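Local coordinates for protein putative phosphoglycolate phosphatase (Lactobacillus delbrueckii, PDB 2HI0) that is a haloacid dehalogenase-like hydrolase that probably removes the phosphate from phosphoglycolate, at residues K128-Q141 / S151-K165. Residues are numbered along the deposited sequence; the frame is centred on the assembly and turned at random.
Sequences KLAVVSNKPNEAVQ and SFDFALGEKSGIRRK
Val131 lays its CG2 almost over the centre of the Phe152 ring, a CH-pi contact of 3.5 Å to the centroid. CG1 lies anti to the backbone N (chi1 177°), which leaves CG2 anti to the carbonyl carbon and over the ring. At the ring edge, Leu129 C lies in its plane, and Leu129 CB is 3.7 Å from Phe152 CD1. Beside them the strands 128-133 and 154-158 run parallel. Val131 N donates a hydrogen bond to Phe154 O, and Val131 O accepts one from Leu156 N. Gly157 CA lies 3.7 Å from Val140 CG2, close under the start of the helix. Asn137 OD1 takes Gly157 N at 2.9 Å in a nearly straight bond (176°) and also accepts from Gln141 NE2. Asn134 grips the backbone of Lys165 twice, with OD1 2.9 Å from Lys165 N on a lone pair and ND2 3.0 Å from Lys165 O. Replacing Asn134 with an alanine would probably leave Lys165 N without its acceptor and Lys165 O with Arg164 NH1 alone of its two donors, so that this backbone is held less firmly. Lys165 NZ forms salt bridges with Asp10 and Asp194, and Asp10 is a ligand of the bound sodium ion. The borders are looser. Asp153 is exposed and reaches Leu129 N through OD2 at 3.1 Å, and a water bridges Glu138 OE1 to Glu158 O. Strand 128-133, helix 137-147 and strand 154-158 form a beta-alpha-beta unit at the border of the parallel HAD-type Rossmann-like sheet, with Lys165 beside the metal site.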
loop_
_atom_site.group_PDB
_atom_site.type_symbol
_atom_site.label_atom_id
_atom_site.label_comp_id
_atom_site.label_asym_id
_atom_site.label_seq_id
_atom_site.Cartn_x
_atom_site.Cartn_y
_atom_site.Cartn_z
ATOM N N LYS A 128 0.820 3.477 -19.673
ATOM C CA LYS A 128 0.415 2.178 -19.154
ATOM C C LYS A 128 0.256 2.270 -17.643
ATOM O O LYS A 128 1.061 2.925 -16.988
ATOM C CB LYS A 128 1.480 1.137 -19.508
ATOM C CG LYS A 128 1.641 0.867 -20.970
ATOM C CD LYS A 128 2.484 -0.351 -21.235
ATOM C CE LYS A 128 2.520 -0.700 -22.709
ATOM N NZ LYS A 128 2.575 -2.189 -22.837
ATOM N N LEU A 129 -0.767 1.607 -17.081
ATOM C CA LEU A 129 -1.101 1.740 -15.677
ATOM C C LEU A 129 -1.083 0.376 -15.003
ATOM O O LEU A 129 -1.533 -0.602 -15.527
ATOM C CB LEU A 129 -2.462 2.380 -15.466
ATOM C CG LEU A 129 -2.800 3.698 -16.184
ATOM C CD1 LEU A 129 -4.309 4.041 -15.904
ATOM C CD2 LEU A 129 -1.838 4.850 -15.750
ATOM N N ALA A 130 -0.525 0.333 -13.806
ATOM C CA ALA A 130 -0.419 -0.904 -12.988
ATOM C C ALA A 130 -0.614 -0.605 -11.515
ATOM O O ALA A 130 -0.474 0.535 -11.071
ATOM C CB ALA A 130 0.934 -1.598 -13.229
ATOM N N VAL A 131 -0.988 -1.650 -10.781
ATOM C CA VAL A 131 -1.082 -1.657 -9.318
ATOM C C VAL A 131 -0.155 -2.750 -8.800
ATOM O O VAL A 131 -0.193 -3.873 -9.276
ATOM C CB VAL A 131 -2.493 -1.961 -8.818
ATOM C CG1 VAL A 131 -2.519 -2.036 -7.224
ATOM C CG2 VAL A 131 -3.476 -0.981 -9.359
ATOM N N VAL A 132 0.708 -2.373 -7.880
ATOM C CA VAL A 132 1.578 -3.315 -7.165
ATOM C C VAL A 132 1.490 -2.918 -5.693
ATOM O O VAL A 132 1.895 -1.820 -5.290
ATOM C CB VAL A 132 3.016 -3.316 -7.705
ATOM C CG1 VAL A 132 3.909 -4.245 -6.847
ATOM C CG2 VAL A 132 3.029 -3.727 -9.170
ATOM N N SER A 133 0.942 -3.808 -4.885
ATOM C CA SER A 133 0.500 -3.498 -3.504
ATOM C C SER A 133 0.892 -4.641 -2.539
ATOM O O SER A 133 0.879 -5.818 -2.909
ATOM C CB SER A 133 -1.018 -3.342 -3.541
ATOM O OG SER A 133 -1.610 -3.257 -2.264
ATOM N N ASN A 134 1.143 -4.280 -1.283
ATOM C CA ASN A 134 1.357 -5.267 -0.202
ATOM C C ASN A 134 0.051 -5.765 0.406
ATOM O O ASN A 134 0.089 -6.659 1.247
ATOM C CB ASN A 134 2.253 -4.708 0.954
ATOM C CG ASN A 134 3.761 -4.871 0.660
ATOM O OD1 ASN A 134 4.138 -5.628 -0.249
ATOM N ND2 ASN A 134 4.593 -4.146 1.405
ATOM N N LYS A 135 -1.083 -5.278 -0.099
ATOM C CA LYS A 135 -2.393 -5.865 0.245
ATOM C C LYS A 135 -2.459 -7.295 -0.295
ATOM O O LYS A 135 -1.965 -7.559 -1.401
ATOM C CB LYS A 135 -3.518 -5.029 -0.343
ATOM C CG LYS A 135 -4.911 -5.578 -0.042
ATOM C CD LYS A 135 -6.028 -4.687 -0.663
ATOM C CE LYS A 135 -6.026 -3.238 -0.193
ATOM N NZ LYS A 135 -6.129 -3.084 1.293
ATOM N N PRO A 136 -2.992 -8.239 0.472
ATOM C CA PRO A 136 -3.052 -9.568 -0.122
ATOM C C PRO A 136 -3.689 -9.586 -1.505
ATOM O O PRO A 136 -4.698 -8.890 -1.763
ATOM C CB PRO A 136 -3.917 -10.372 0.875
ATOM C CG PRO A 136 -3.682 -9.657 2.170
ATOM C CD PRO A 136 -3.612 -8.206 1.811
ATOM N N ASN A 137 -3.092 -10.367 -2.400
ATOM C CA ASN A 137 -3.527 -10.398 -3.788
ATOM C C ASN A 137 -5.029 -10.665 -3.998
ATOM O O ASN A 137 -5.618 -10.097 -4.873
ATOM C CB ASN A 137 -2.729 -11.433 -4.568
ATOM C CG ASN A 137 -2.952 -11.341 -6.073
ATOM O OD1 ASN A 137 -2.748 -10.309 -6.688
ATOM N ND2 ASN A 137 -3.355 -12.442 -6.678
ATOM N N GLU A 138 -5.626 -11.555 -3.219
ATOM C CA GLU A 138 -7.035 -11.890 -3.392
ATOM C C GLU A 138 -7.912 -10.638 -3.254
ATOM O O GLU A 138 -8.851 -10.430 -4.041
ATOM C CB GLU A 138 -7.421 -12.963 -2.384
ATOM C CG GLU A 138 -7.275 -12.553 -0.908
ATOM C CD GLU A 138 -5.912 -12.899 -0.258
ATOM O OE1 GLU A 138 -4.892 -13.231 -0.992
ATOM O OE2 GLU A 138 -5.909 -12.824 1.020
ATOM N N ALA A 139 -7.572 -9.773 -2.292
ATOM C CA ALA A 139 -8.319 -8.540 -2.048
ATOM C C ALA A 139 -7.978 -7.486 -3.136
ATOM O O ALA A 139 -8.864 -6.805 -3.648
ATOM C CB ALA A 139 -8.012 -7.968 -0.666
ATOM N N VAL A 140 -6.721 -7.411 -3.559
ATOM C CA VAL A 140 -6.346 -6.530 -4.644
ATOM C C VAL A 140 -7.164 -6.839 -5.920
ATOM O O VAL A 140 -7.676 -5.930 -6.581
ATOM C CB VAL A 140 -4.830 -6.624 -4.982
ATOM C CG1 VAL A 140 -4.509 -5.880 -6.355
ATOM C CG2 VAL A 140 -3.974 -6.006 -3.813
ATOM N N GLN A 141 -7.203 -8.108 -6.307
ATOM C CA GLN A 141 -7.912 -8.517 -7.516
ATOM C C GLN A 141 -9.424 -8.181 -7.477
ATOM O O GLN A 141 -9.975 -7.666 -8.469
ATOM C CB GLN A 141 -7.664 -10.006 -7.808
ATOM C CG GLN A 141 -6.210 -10.411 -8.070
ATOM C CD GLN A 141 -5.548 -9.618 -9.154
ATOM O OE1 GLN A 141 -6.181 -9.213 -10.148
ATOM N NE2 GLN A 141 -4.267 -9.377 -8.975
ATOM N N SER A 151 -9.040 -0.688 -16.417
ATOM C CA SER A 151 -8.116 0.450 -16.244
ATOM C C SER A 151 -6.643 0.059 -16.286
ATOM O O SER A 151 -5.808 0.791 -16.847
ATOM C CB SER A 151 -8.379 1.174 -14.921
ATOM O OG SER A 151 -9.515 1.997 -15.052
ATOM N N PHE A 152 -6.331 -1.091 -15.695
ATOM C CA PHE A 152 -4.954 -1.476 -15.443
ATOM C C PHE A 152 -4.464 -2.566 -16.357
ATOM O O PHE A 152 -5.176 -3.538 -16.664
ATOM C CB PHE A 152 -4.785 -1.903 -13.953
ATOM C CG PHE A 152 -4.982 -0.783 -12.993
ATOM C CD1 PHE A 152 -4.052 0.252 -12.915
ATOM C CD2 PHE A 152 -6.107 -0.725 -12.177
ATOM C CE1 PHE A 152 -4.231 1.332 -12.023
ATOM C CE2 PHE A 152 -6.295 0.372 -11.303
ATOM C CZ PHE A 152 -5.362 1.382 -11.225
ATOM N N ASP A 153 -3.237 -2.409 -16.806
ATOM C CA ASP A 153 -2.605 -3.406 -17.622
ATOM C C ASP A 153 -2.061 -4.559 -16.790
ATOM O O ASP A 153 -1.753 -5.609 -17.331
ATOM C CB ASP A 153 -1.474 -2.750 -18.405
ATOM C CG ASP A 153 -1.988 -1.636 -19.315
ATOM O OD1 ASP A 153 -2.945 -1.891 -20.048
ATOM O OD2 ASP A 153 -1.496 -0.482 -19.258
ATOM N N PHE A 154 -1.922 -4.326 -15.474
ATOM C CA PHE A 154 -1.320 -5.268 -14.562
ATOM C C PHE A 154 -1.738 -4.912 -13.145
ATOM O O PHE A 154 -1.737 -3.747 -12.783
ATOM C CB PHE A 154 0.209 -5.216 -14.680
ATOM C CG PHE A 154 0.942 -6.184 -13.757
ATOM C CD1 PHE A 154 1.191 -7.488 -14.165
ATOM C CD2 PHE A 154 1.382 -5.785 -12.506
ATOM C CE1 PHE A 154 1.861 -8.361 -13.329
ATOM C CE2 PHE A 154 2.049 -6.660 -11.691
ATOM C CZ PHE A 154 2.277 -7.943 -12.100
ATOM N N ALA A 155 -2.061 -5.916 -12.345
ATOM C CA ALA A 155 -2.400 -5.693 -10.947
ATOM C C ALA A 155 -1.924 -6.899 -10.165
ATOM O O ALA A 155 -2.148 -8.044 -10.578
ATOM C CB ALA A 155 -3.910 -5.455 -10.734
ATOM N N LEU A 156 -1.188 -6.643 -9.091
ATOM C CA LEU A 156 -0.665 -7.710 -8.243
ATOM C C LEU A 156 -0.613 -7.259 -6.782
ATOM O O LEU A 156 -0.104 -6.179 -6.474
ATOM C CB LEU A 156 0.747 -8.069 -8.686
ATOM C CG LEU A 156 1.435 -9.205 -7.909
ATOM C CD1 LEU A 156 0.670 -10.533 -8.079
ATOM C CD2 LEU A 156 2.913 -9.291 -8.393
ATOM N N GLY A 157 -1.109 -8.117 -5.880
ATOM C CA GLY A 157 -0.885 -7.989 -4.468
ATOM C C GLY A 157 0.029 -9.075 -3.900
ATOM O O GLY A 157 0.513 -9.916 -4.618
ATOM N N GLU A 158 0.229 -9.055 -2.592
ATOM C CA GLU A 158 1.121 -9.946 -1.912
ATOM C C GLU A 158 0.596 -11.390 -1.939
ATOM O O GLU A 158 -0.616 -11.654 -1.765
ATOM C CB GLU A 158 1.352 -9.435 -0.487
ATOM C CG GLU A 158 2.272 -10.284 0.380
ATOM C CD GLU A 158 1.547 -11.387 1.147
ATOM O OE1 GLU A 158 0.438 -11.115 1.734
ATOM O OE2 GLU A 158 2.099 -12.525 1.153
ATOM N N LYS A 159 1.529 -12.323 -2.148
ATOM C CA LYS A 159 1.246 -13.751 -2.223
ATOM C C LYS A 159 2.335 -14.456 -1.446
ATOM O O LYS A 159 3.504 -14.091 -1.545
ATOM C CB LYS A 159 1.320 -14.262 -3.664
ATOM C CG LYS A 159 0.223 -13.708 -4.558
ATOM C CD LYS A 159 0.031 -14.481 -5.855
ATOM C CE LYS A 159 0.903 -14.006 -6.971
ATOM N NZ LYS A 159 0.266 -14.296 -8.323
ATOM N N SER A 160 1.938 -15.491 -0.726
ATOM C CA SER A 160 2.854 -16.427 -0.105
ATOM C C SER A 160 3.891 -16.947 -1.077
ATOM O O SER A 160 3.558 -17.378 -2.184
ATOM C CB SER A 160 2.092 -17.627 0.463
ATOM O OG SER A 160 2.686 -17.992 1.698
ATOM N N GLY A 161 5.147 -16.892 -0.663
ATOM C CA GLY A 161 6.222 -17.427 -1.463
ATOM C C GLY A 161 6.885 -16.445 -2.416
ATOM O O GLY A 161 7.861 -16.784 -3.082
ATOM N N ILE A 162 6.351 -15.219 -2.480
ATOM C CA ILE A 162 6.947 -14.154 -3.269
ATOM C C ILE A 162 7.191 -12.948 -2.354
ATOM O O ILE A 162 6.276 -12.523 -1.616
ATOM C CB ILE A 162 6.014 -13.755 -4.402
ATOM C CG1 ILE A 162 5.735 -14.982 -5.290
ATOM C CG2 ILE A 162 6.595 -12.582 -5.243
ATOM C CD1 ILE A 162 6.978 -15.457 -6.084
ATOM N N ARG A 163 8.400 -12.413 -2.372
ATOM C CA ARG A 163 8.726 -11.309 -1.451
ATOM C C ARG A 163 7.829 -10.063 -1.616
ATOM O O ARG A 163 7.529 -9.619 -2.739
ATOM C CB ARG A 163 10.199 -10.897 -1.527
ATOM C CG ARG A 163 11.148 -11.996 -1.176
ATOM C CD ARG A 163 12.551 -11.528 -1.114
ATOM N NE ARG A 163 13.078 -11.050 -2.409
ATOM C CZ ARG A 163 14.331 -10.634 -2.600
ATOM N NH1 ARG A 163 15.172 -10.585 -1.577
ATOM N NH2 ARG A 163 14.730 -10.203 -3.779
ATOM N N ARG A 164 7.442 -9.502 -0.458
ATOM C CA ARG A 164 6.684 -8.289 -0.420
ATOM C C ARG A 164 7.552 -7.090 -0.764
ATOM O O ARG A 164 8.768 -7.178 -0.755
ATOM C CB ARG A 164 6.056 -8.141 0.962
ATOM C CG ARG A 164 7.126 -7.956 2.065
ATOM C CD ARG A 164 6.446 -7.500 3.360
ATOM N NE ARG A 164 7.383 -7.432 4.492
ATOM C CZ ARG A 164 8.133 -6.386 4.812
ATOM N NH1 ARG A 164 8.146 -5.274 4.088
ATOM N NH2 ARG A 164 8.896 -6.459 5.892
ATOM N N LYS A 165 6.898 -5.982 -1.041
ATOM C CA LYS A 165 7.581 -4.692 -1.180
ATOM C C LYS A 165 8.202 -4.439 0.214
ATOM O O LYS A 165 7.566 -4.740 1.261
ATOM C CB LYS A 165 6.594 -3.557 -1.519
ATOM C CG LYS A 165 5.867 -3.602 -2.874
ATOM C CD LYS A 165 4.516 -2.854 -2.802
ATOM C CE LYS A 165 4.728 -1.390 -2.480
ATOM N NZ LYS A 165 3.439 -0.666 -2.234
HETATM O O HOH W 1 0.122 -8.669 2.899
HETATM O O HOH W 2 1.596 -1.649 -0.486
HETATM O O HOH W 3 -2.127 -13.452 -0.260
#